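Local coordinates for protein valine-pyruvate aminotransferase (Salmonella typhimurium, PDB 3G7Q) that probably catalyses the pyridoxal-phosphate-dependent transfer of an amino group from L-valine to pyruvate, giving 3-methyl-2-oxobutanoate and L-alanine, at residues K361-L366 / A407-R412; F341-F346 / H371-G376. All coordinates share one frame; numbering follows the deposited sequence.

Interaction 1. Residues K361-L366 / A407-R412; sequences KARGVL and AEEIER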
ATOM      1  N   LYS A 361      30.267  -7.464   9.274  1.00 31.76           N
ATOM      2  CA  LYS A 361      30.047  -6.304   8.419  1.00 33.15           C
ATOM      3  C   LYS A 361      31.363  -5.688   7.970  1.00 32.71           C
ATOM      4  O   LYS A 361      31.518  -5.332   6.801  1.00 34.26           O
ATOM      5  CB  LYS A 361      29.211  -5.260   9.161  1.00 33.74           C
ATOM      6  CG  LYS A 361      28.935  -3.999   8.327  1.00 41.37           C
ATOM      7  CD  LYS A 361      27.815  -3.174   8.928  1.00 46.01           C
ATOM      8  CE  LYS A 361      28.306  -2.203   9.934  1.00 51.53           C
ATOM      9  NZ  LYS A 361      28.956  -1.038   9.233  1.00 55.89           N
ATOM     10  N   ALA A 362      32.319  -5.568   8.888  1.00 31.84           N
ATOM     11  CA  ALA A 362      33.638  -5.002   8.559  1.00 33.59           C
ATOM     12  C   ALA A 362      34.354  -5.838   7.498  1.00 32.25           C
ATOM     13  O   ALA A 362      35.241  -5.331   6.817  1.00 31.29           O
ATOM     14  CB  ALA A 362      34.512  -4.901   9.812  1.00 33.24           C
ATOM     15  N   ARG A 363      33.998  -7.117   7.400  1.00 31.82           N
ATOM     16  CA  ARG A 363      34.548  -8.014   6.394  1.00 32.12           C
ATOM     17  C   ARG A 363      33.630  -8.267   5.205  1.00 33.63           C
ATOM     18  O   ARG A 363      33.870  -9.189   4.436  1.00 34.38           O
ATOM     19  CB  ARG A 363      34.937  -9.323   7.051  1.00 33.92           C
ATOM     20  CG  ARG A 363      35.987  -9.121   8.113  1.00 33.08           C
ATOM     21  CD  ARG A 363      36.580 -10.396   8.588  1.00 33.05           C
ATOM     22  NE  ARG A 363      37.314 -11.095   7.536  1.00 32.11           N
ATOM     23  CZ  ARG A 363      37.690 -12.364   7.609  1.00 33.88           C
ATOM     24  NH1 ARG A 363      37.392 -13.096   8.676  1.00 31.54           N
ATOM     25  NH2 ARG A 363      38.331 -12.920   6.598  1.00 34.40           N
ATOM     26  N   GLY A 364      32.577  -7.476   5.064  1.00 32.97           N
ATOM     27  CA  GLY A 364      31.698  -7.550   3.908  1.00 34.03           C
ATOM     28  C   GLY A 364      30.587  -8.558   3.929  1.00 32.05           C
ATOM     29  O   GLY A 364      30.015  -8.867   2.879  1.00 35.03           O
ATOM     30  N   VAL A 365      30.259  -9.064   5.121  1.00 31.14           N
ATOM     31  CA  VAL A 365      29.224 -10.081   5.282  1.00 29.74           C
ATOM     32  C   VAL A 365      28.107  -9.527   6.167  1.00 31.17           C
ATOM     33  O   VAL A 365      28.360  -9.027   7.270  1.00 31.32           O
ATOM     34  CB  VAL A 365      29.795 -11.376   5.916  1.00 32.87           C
ATOM     35  CG1 VAL A 365      28.704 -12.412   6.141  1.00 30.39           C
ATOM     36  CG2 VAL A 365      30.916 -11.963   5.058  1.00 30.62           C
ATOM     37  N   LEU A 366      26.880  -9.569   5.656  1.00 30.53           N
ATOM     38  CA  LEU A 366      25.728  -9.120   6.389  1.00 32.28           C
ATOM     39  C   LEU A 366      24.738 -10.255   6.680  1.00 33.49           C
ATOM     40  O   LEU A 366      24.304 -10.948   5.759  1.00 32.03           O
ATOM     41  CB  LEU A 366      25.026  -8.021   5.609  1.00 33.43           C
ATOM     42  CG  LEU A 366      25.782  -6.699   5.469  1.00 37.24           C
ATOM     43  CD1 LEU A 366      24.947  -5.827   4.574  1.00 39.63           C
ATOM     44  CD2 LEU A 366      26.074  -6.016   6.835  1.00 35.60           C
ATOM     45  N   ALA A 407      32.785 -18.518  10.028  1.00 26.12           N
ATOM     46  CA  ALA A 407      33.530 -19.488  10.817  1.00 28.56           C
ATOM     47  C   ALA A 407      34.810 -18.888  11.363  1.00 27.10           C
ATOM     48  O   ALA A 407      35.210 -19.190  12.487  1.00 28.60           O
ATOM     49  CB  ALA A 407      33.801 -20.763   9.989  1.00 29.36           C
ATOM     50  N   GLU A 408      35.493 -18.064  10.573  1.00 28.53           N
ATOM     51  CA  GLU A 408      36.701 -17.405  11.079  1.00 27.01           C
ATOM     52  C   GLU A 408      36.410 -16.483  12.269  1.00 25.23           C
ATOM     53  O   GLU A 408      37.172 -16.452  13.221  1.00 26.68           O
ATOM     54  CB  GLU A 408      37.388 -16.609   9.973  1.00 28.52           C
ATOM     55  CG  GLU A 408      38.070 -17.487   8.931  1.00 32.62           C
ATOM     56  CD  GLU A 408      38.568 -16.711   7.731  1.00 40.45           C
ATOM     57  OE1 GLU A 408      38.471 -15.486   7.737  1.00 36.73           O
ATOM     58  OE2 GLU A 408      39.069 -17.333   6.782  1.00 36.12           O
ATOM     59  N   GLU A 409      35.295 -15.762  12.207  1.00 26.78           N
ATOM     60  CA  GLU A 409      34.900 -14.826  13.276  1.00 27.49           C
ATOM     61  C   GLU A 409      34.399 -15.560  14.519  1.00 27.99           C
ATOM     62  O   GLU A 409      34.655 -15.108  15.628  1.00 28.22           O
ATOM     63  CB  GLU A 409      33.888 -13.805  12.744  1.00 29.50           C
ATOM     64  CG  GLU A 409      34.504 -12.871  11.702  1.00 29.84           C
ATOM     65  CD  GLU A 409      35.770 -12.198  12.176  1.00 30.85           C
ATOM     66  OE1 GLU A 409      35.819 -11.692  13.334  1.00 33.11           O
ATOM     67  OE2 GLU A 409      36.748 -12.182  11.394  1.00 31.36           O
ATOM     68  N   ILE A 410      33.682 -16.663  14.333  0.80 26.45           N
ATOM     69  CA  ILE A 410      33.265 -17.501  15.450  0.80 28.03           C
ATOM     70  C   ILE A 410      34.525 -18.056  16.140  0.80 29.61           C
ATOM     71  O   ILE A 410      34.650 -17.983  17.357  0.80 26.51           O
ATOM     72  CB  ILE A 410      32.327 -18.641  15.017  0.80 27.44           C
ATOM     73  CG1 ILE A 410      30.961 -18.119  14.521  0.80 29.67           C
ATOM     74  CG2 ILE A 410      32.110 -19.659  16.148  0.80 26.64           C
ATOM     75  CD1 ILE A 410      30.148 -17.355  15.529  0.80 33.08           C
ATOM     76  N   GLU A 411      35.485 -18.559  15.359  1.00 27.84           N
ATOM     77  CA  GLU A 411      36.734 -19.078  15.925  1.00 29.76           C
ATOM     78  C   GLU A 411      37.461 -17.984  16.672  1.00 28.41           C
ATOM     79  O   GLU A 411      37.989 -18.236  17.751  1.00 29.89           O
ATOM     80  CB  GLU A 411      37.640 -19.646  14.821  1.00 33.76           C
ATOM     81  CG  GLU A 411      39.101 -19.895  15.168  1.00 41.91           C
ATOM     82  CD  GLU A 411      39.366 -20.942  16.242  1.00 56.27           C
ATOM     83  OE1 GLU A 411      38.473 -21.779  16.479  1.00 58.73           O
ATOM     84  OE2 GLU A 411      40.497 -20.944  16.818  1.00 52.63           O
ATOM     85  N   ARG A 412      37.546 -16.800  16.082  1.00 27.52           N
ATOM     86  CA  ARG A 412      38.205 -15.685  16.750  1.00 27.72           C
ATOM     87  C   ARG A 412      37.555 -15.377  18.109  1.00 26.27           C
ATOM     88  O   ARG A 412      38.266 -15.170  19.088  1.00 27.09           O
ATOM     89  CB  ARG A 412      38.181 -14.423  15.888  1.00 28.61           C
ATOM     90  CG  ARG A 412      38.893 -13.242  16.509  1.00 33.65           C
ATOM     91  CD  ARG A 412      38.762 -11.992  15.657  1.00 37.43           C
ATOM     92  NE  ARG A 412      39.352 -12.166  14.339  1.00 51.52           N
TER
HETATM   93  O   HOH W   1      39.576 -15.577   4.781  1.00 49.65           O
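A salt-bridge network joins the end of helix 353-362 to the last helix of the chain, 396-416, in this aminotransferase of the class I and II family. Arg-363 meets Glu-408 and Glu-409, two consecutive residues of the last helix. Helix 353-362 closes with a Schellman motif. Gly-364, with positive phi, is its C-prime residue, and Gly-364 N bonds back to Lys-361 O at 3.0 Å. Strand 365-366 then pairs with strand 34-35, near the start of the modelled chain.

The side chain of Arg-363 bends at chi3 (64°) and presents the end of its guanidinium to Glu-408. NH1 and NH2 of Arg-363 both donate to OE1 of Glu-408, each at 2.8 Å. Both bonds lie in the guanidinium plane, and the two flat groups are nearly coplanar, 12° apart. A single oxygen, OE1, takes both donors, met nearly along its C-O bond. Two N-H groups on this one oxygen, and a third bond to Glu-409, would limit turning of the guanidinium.

Glu-409 comes in differently. Its OE2 accepts from Arg-363 NH1 at 2.9 Å through the anti lone pair, somewhat out of the guanidinium plane. Its carboxylate stands steeply to that plane, at 79°. NH1 thus bonds to both carboxylates, and the guanidinium charge would partly offset theirs. A long ion pair of Glu-409 OE1 with Arg-412 NE is doubtful, as the rest of that guanidinium is unmodelled. The Arg-363 side chain also touches Ile-405. A water donates to Glu-408 OE2 at 2.7 Å and accepts a weak bond from Arg-363 NH2.

Interaction 2. Residues F341-F346 / H371-G376; sequences FLWLWF and HYFFPG. With EDO (1,2-ethanediol), chain F.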
ATOM      1  N   PHE A 341      15.032 -19.131   5.053  1.00 29.86           N
ATOM      2  CA  PHE A 341      16.068 -18.738   5.993  1.00 29.79           C
ATOM      3  C   PHE A 341      16.675 -19.908   6.753  1.00 31.35           C
ATOM      4  O   PHE A 341      16.067 -20.950   6.887  1.00 30.36           O
ATOM      5  CB  PHE A 341      15.474 -17.812   7.062  1.00 30.53           C
ATOM      6  CG  PHE A 341      14.711 -16.648   6.491  1.00 29.58           C
ATOM      7  CD1 PHE A 341      15.378 -15.539   5.987  1.00 30.91           C
ATOM      8  CD2 PHE A 341      13.338 -16.697   6.401  1.00 31.80           C
ATOM      9  CE1 PHE A 341      14.669 -14.483   5.418  1.00 35.27           C
ATOM     10  CE2 PHE A 341      12.618 -15.623   5.820  1.00 32.54           C
ATOM     11  CZ  PHE A 341      13.271 -14.544   5.340  1.00 33.14           C
ATOM     12  N   LEU A 342      17.882 -19.680   7.248  1.00 29.00           N
ATOM     13  CA  LEU A 342      18.473 -20.533   8.249  1.00 29.11           C
ATOM     14  C   LEU A 342      18.692 -19.657   9.498  1.00 29.55           C
ATOM     15  O   LEU A 342      19.156 -18.502   9.426  1.00 29.94           O
ATOM     16  CB  LEU A 342      19.764 -21.195   7.792  1.00 28.41           C
ATOM     17  CG  LEU A 342      19.615 -22.273   6.727  1.00 30.25           C
ATOM     18  CD1 LEU A 342      21.023 -22.732   6.247  1.00 29.57           C
ATOM     19  CD2 LEU A 342      18.789 -23.463   7.239  1.00 31.36           C
ATOM     20  N   TRP A 343      18.314 -20.217  10.628  1.00 29.01           N
ATOM     21  CA  TRP A 343      18.468 -19.566  11.935  1.00 29.02           C
ATOM     22  C   TRP A 343      19.586 -20.293  12.642  1.00 27.99           C
ATOM     23  O   TRP A 343      19.475 -21.509  12.966  1.00 29.14           O
ATOM     24  CB  TRP A 343      17.165 -19.652  12.690  1.00 29.62           C
ATOM     25  CG  TRP A 343      17.099 -19.075  14.068  1.00 27.09           C
ATOM     26  CD1 TRP A 343      17.062 -19.749  15.239  1.00 29.09           C
ATOM     27  CD2 TRP A 343      16.933 -17.685  14.400  1.00 27.52           C
ATOM     28  NE1 TRP A 343      16.920 -18.882  16.274  1.00 29.37           N
ATOM     29  CE2 TRP A 343      16.833 -17.608  15.794  1.00 29.95           C
ATOM     30  CE3 TRP A 343      16.887 -16.506  13.650  1.00 29.32           C
ATOM     31  CZ2 TRP A 343      16.675 -16.395  16.473  1.00 29.17           C
ATOM     32  CZ3 TRP A 343      16.710 -15.298  14.316  1.00 29.22           C
ATOM     33  CH2 TRP A 343      16.609 -15.258  15.713  1.00 28.00           C
ATOM     34  N   LEU A 344      20.652 -19.533  12.898  1.00 27.81           N
ATOM     35  CA  LEU A 344      21.878 -20.063  13.472  1.00 29.45           C
ATOM     36  C   LEU A 344      21.997 -19.672  14.930  1.00 28.55           C
ATOM     37  O   LEU A 344      21.926 -18.486  15.255  1.00 29.25           O
ATOM     38  CB  LEU A 344      23.089 -19.529  12.715  1.00 29.09           C
ATOM     39  CG  LEU A 344      23.020 -19.664  11.170  1.00 33.82           C
ATOM     40  CD1 LEU A 344      24.283 -19.071  10.507  1.00 30.39           C
ATOM     41  CD2 LEU A 344      22.738 -21.104  10.732  1.00 30.44           C
ATOM     42  N   TRP A 345      22.185 -20.673  15.788  1.00 29.14           N
ATOM     43  CA  TRP A 345      22.382 -20.490  17.214  1.00 28.87           C
ATOM     44  C   TRP A 345      23.818 -20.893  17.557  1.00 29.29           C
ATOM     45  O   TRP A 345      24.141 -22.071  17.538  1.00 28.11           O
ATOM     46  CB  TRP A 345      21.362 -21.296  18.006  1.00 29.23           C
ATOM     47  CG  TRP A 345      21.557 -21.315  19.492  1.00 27.72           C
ATOM     48  CD1 TRP A 345      22.173 -20.362  20.270  1.00 32.03           C
ATOM     49  CD2 TRP A 345      21.036 -22.298  20.403  1.00 26.98           C
ATOM     50  NE1 TRP A 345      22.128 -20.741  21.599  1.00 31.48           N
ATOM     51  CE2 TRP A 345      21.433 -21.919  21.705  1.00 31.10           C
ATOM     52  CE3 TRP A 345      20.287 -23.465  20.241  1.00 29.53           C
ATOM     53  CZ2 TRP A 345      21.109 -22.672  22.834  1.00 30.56           C
ATOM     54  CZ3 TRP A 345      19.983 -24.231  21.385  1.00 30.32           C
ATOM     55  CH2 TRP A 345      20.413 -23.827  22.652  1.00 31.73           C
ATOM     56  N   PHE A 346      24.650 -19.897  17.853  1.00 29.34           N
ATOM     57  CA  PHE A 346      26.060 -20.082  18.189  1.00 27.03           C
ATOM     58  C   PHE A 346      26.059 -20.343  19.673  1.00 28.17           C
ATOM     59  O   PHE A 346      26.268 -19.454  20.501  1.00 28.07           O
ATOM     60  CB  PHE A 346      26.870 -18.853  17.766  1.00 27.35           C
ATOM     61  CG  PHE A 346      26.674 -18.493  16.314  1.00 27.38           C
ATOM     62  CD1 PHE A 346      27.043 -19.380  15.306  1.00 28.83           C
ATOM     63  CD2 PHE A 346      26.088 -17.284  15.945  1.00 28.88           C
ATOM     64  CE1 PHE A 346      26.862 -19.052  13.986  1.00 31.10           C
ATOM     65  CE2 PHE A 346      25.912 -16.962  14.615  1.00 32.17           C
ATOM     66  CZ  PHE A 346      26.286 -17.840  13.636  1.00 30.46           C
ATOM     67  N   HIS A 371      18.479 -10.913  18.149  1.00 35.24           N
ATOM     68  CA  HIS A 371      17.752 -10.268  19.238  1.00 35.53           C
ATOM     69  C   HIS A 371      16.566  -9.474  18.773  1.00 37.14           C
ATOM     70  O   HIS A 371      15.586  -9.344  19.498  1.00 38.51           O
ATOM     71  CB  HIS A 371      18.694  -9.369  20.037  1.00 36.65           C
ATOM     72  CG  HIS A 371      18.036  -8.661  21.179  1.00 40.31           C
ATOM     73  ND1 HIS A 371      17.500  -9.325  22.267  1.00 36.93           N
ATOM     74  CD2 HIS A 371      17.874  -7.340  21.425  1.00 42.73           C
ATOM     75  CE1 HIS A 371      17.004  -8.440  23.113  1.00 43.11           C
ATOM     76  NE2 HIS A 371      17.234  -7.228  22.636  1.00 40.29           N
ATOM     77  N   TYR A 372      16.632  -8.997  17.544  1.00 37.22           N
ATOM     78  CA  TYR A 372      15.595  -8.175  17.005  1.00 41.20           C
ATOM     79  C   TYR A 372      14.277  -8.901  16.728  1.00 40.33           C
ATOM     80  O   TYR A 372      13.255  -8.243  16.558  1.00 42.05           O
ATOM     81  CB  TYR A 372      16.132  -7.441  15.768  1.00 45.81           C
ATOM     82  CG  TYR A 372      17.380  -6.612  16.080  1.00 51.23           C
ATOM     83  CD1 TYR A 372      17.387  -5.686  17.132  1.00 59.12           C
ATOM     84  CD2 TYR A 372      18.532  -6.733  15.319  1.00 53.86           C
ATOM     85  CE1 TYR A 372      18.525  -4.934  17.433  1.00 61.21           C
ATOM     86  CE2 TYR A 372      19.669  -5.975  15.606  1.00 54.26           C
ATOM     87  CZ  TYR A 372      19.668  -5.083  16.661  1.00 60.27           C
ATOM     88  OH  TYR A 372      20.804  -4.319  16.937  1.00 59.43           O
ATOM     89  N   PHE A 373      14.276 -10.243  16.749  1.00 33.60           N
ATOM     90  CA  PHE A 373      13.067 -11.027  16.517  1.00 33.73           C
ATOM     91  C   PHE A 373      12.317 -11.466  17.784  1.00 34.38           C
ATOM     92  O   PHE A 373      11.457 -12.347  17.706  1.00 37.10           O
ATOM     93  CB  PHE A 373      13.420 -12.269  15.682  1.00 33.26           C
ATOM     94  CG  PHE A 373      14.029 -11.950  14.350  1.00 32.38           C
ATOM     95  CD1 PHE A 373      15.398 -11.805  14.204  1.00 35.97           C
ATOM     96  CD2 PHE A 373      13.226 -11.783  13.225  1.00 33.69           C
ATOM     97  CE1 PHE A 373      15.969 -11.513  12.954  1.00 32.96           C
ATOM     98  CE2 PHE A 373      13.790 -11.483  11.990  1.00 34.06           C
ATOM     99  CZ  PHE A 373      15.169 -11.348  11.862  1.00 36.33           C
ATOM    100  N   PHE A 374      12.673 -10.905  18.934  1.00 35.13           N
ATOM    101  CA  PHE A 374      12.064 -11.264  20.210  1.00 35.53           C
ATOM    102  C   PHE A 374      11.520 -10.067  20.983  1.00 39.62           C
ATOM    103  O   PHE A 374      11.736  -9.960  22.176  1.00 41.13           O
ATOM    104  CB  PHE A 374      13.094 -11.910  21.124  1.00 33.84           C
ATOM    105  CG  PHE A 374      13.631 -13.211  20.646  1.00 31.65           C
ATOM    106  CD1 PHE A 374      14.787 -13.259  19.891  1.00 30.66           C
ATOM    107  CD2 PHE A 374      13.050 -14.396  21.047  1.00 30.85           C
ATOM    108  CE1 PHE A 374      15.300 -14.454  19.487  1.00 30.40           C
ATOM    109  CE2 PHE A 374      13.572 -15.602  20.642  1.00 33.91           C
ATOM    110  CZ  PHE A 374      14.709 -15.632  19.865  1.00 35.16           C
ATOM    111  N   PRO A 375      10.793  -9.176  20.334  1.00 44.48           N
ATOM    112  CA  PRO A 375      10.330  -8.055  21.164  1.00 45.74           C
ATOM    113  C   PRO A 375       9.245  -8.463  22.156  1.00 45.26           C
ATOM    114  O   PRO A 375       8.434  -9.341  21.882  1.00 45.04           O
ATOM    115  CB  PRO A 375       9.736  -7.093  20.138  1.00 47.40           C
ATOM    116  CG  PRO A 375       9.224  -8.006  19.062  1.00 48.20           C
ATOM    117  CD  PRO A 375      10.291  -9.085  18.955  1.00 47.11           C
ATOM    118  N   GLY A 376       9.249  -7.822  23.313  1.00 45.08           N
ATOM    119  CA  GLY A 376       8.214  -8.041  24.300  1.00 43.59           C
ATOM    120  C   GLY A 376       8.306  -9.284  25.163  1.00 42.37           C
ATOM    121  O   GLY A 376       7.280  -9.734  25.658  1.00 36.83           O
TER
HETATM  122  C1  EDO F 421      22.568  -4.371  14.130  1.00 50.20           C
HETATM  123  O1  EDO F 421      23.043  -4.601  15.466  1.00 50.19           O
HETATM  124  C2  EDO F 421      23.182  -3.094  13.552  1.00 59.95           C
HETATM  125  O2  EDO F 421      22.771  -1.935  14.293  1.00 51.69           O
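Tyr-372 OH and O1 of a bound 1,2-ethanediol share a hydrogen bond of 2.7 Å, with O1 at the edge of the tyrosine ring and in its plane. The diol probably comes from the crystallisation liquor; it is also bonded to Gly-16 O. Tyr-372 lies at the start of the loop between strands 368-369 and 387-391. The next two residues of this loop, Phe-373 and Phe-374, pack on Trp-343 of strand 341-345. All three strands belong to one mixed sheet of the aminotransferase fold, so the contact lays the loop against a neighbouring part of that sheet.

With chi1 at 179°, which swings CG away from the backbone N, the Trp-343 indole extends toward the loop. Its six-membered ring points an edge at the face of Phe-373. This is an offset edge-to-face pair: the ring centroids are 5.6 Å apart and the planes nearly perpendicular, at 88°. The closest atoms are Trp-343 CZ3 and Phe-373 CD1, at 3.7 Å. Phe-374 meets the same indole further round its rim, with CE1 3.8 Å from Trp-343 CZ2. The two phenylalanines therefore share one tryptophan edge, and CH2 lies between the two points of touch.

The buried Trp-343 NE1 is hydrogen-bonded to Tyr-168 OH, while Phe-373 stacks on Tyr-141 and touches Arg-389. Trp-343 also touches Pro-192 of the family's N-P-T-G motif, consistent with a place beside the cofactor pocket. At the rim of the indole, Trp-343 CH2 lies 4.0 Å from Phe-373 CD1 and 4.1 Å from Phe-374 CE1.

Interactions 1 and 2 have centres about 18 Å apart and lie on the same side of the chain's centre. Their segments alternate along the chain. Interaction 1 is polar and partly exposed, about 26 Å from the chain's centre. Interaction 2 is aromatic and buried, about 13 Å from it. In one of the two conformers of Ile-410, CD1 lies 3.7 Å from Phe-346 CD1, so this link is less certain. Leu-356 of helix 353-362 touches Glu-409, Ile-410 and Phe-346, so this helix connects both contacts. Interaction 2 probably borders the pyridoxal phosphate pocket: Phe-341 touches Asn-191 of the N-P-T-G motif and Tyr-222 of D-N-A-Y. Interaction 1 lies further out.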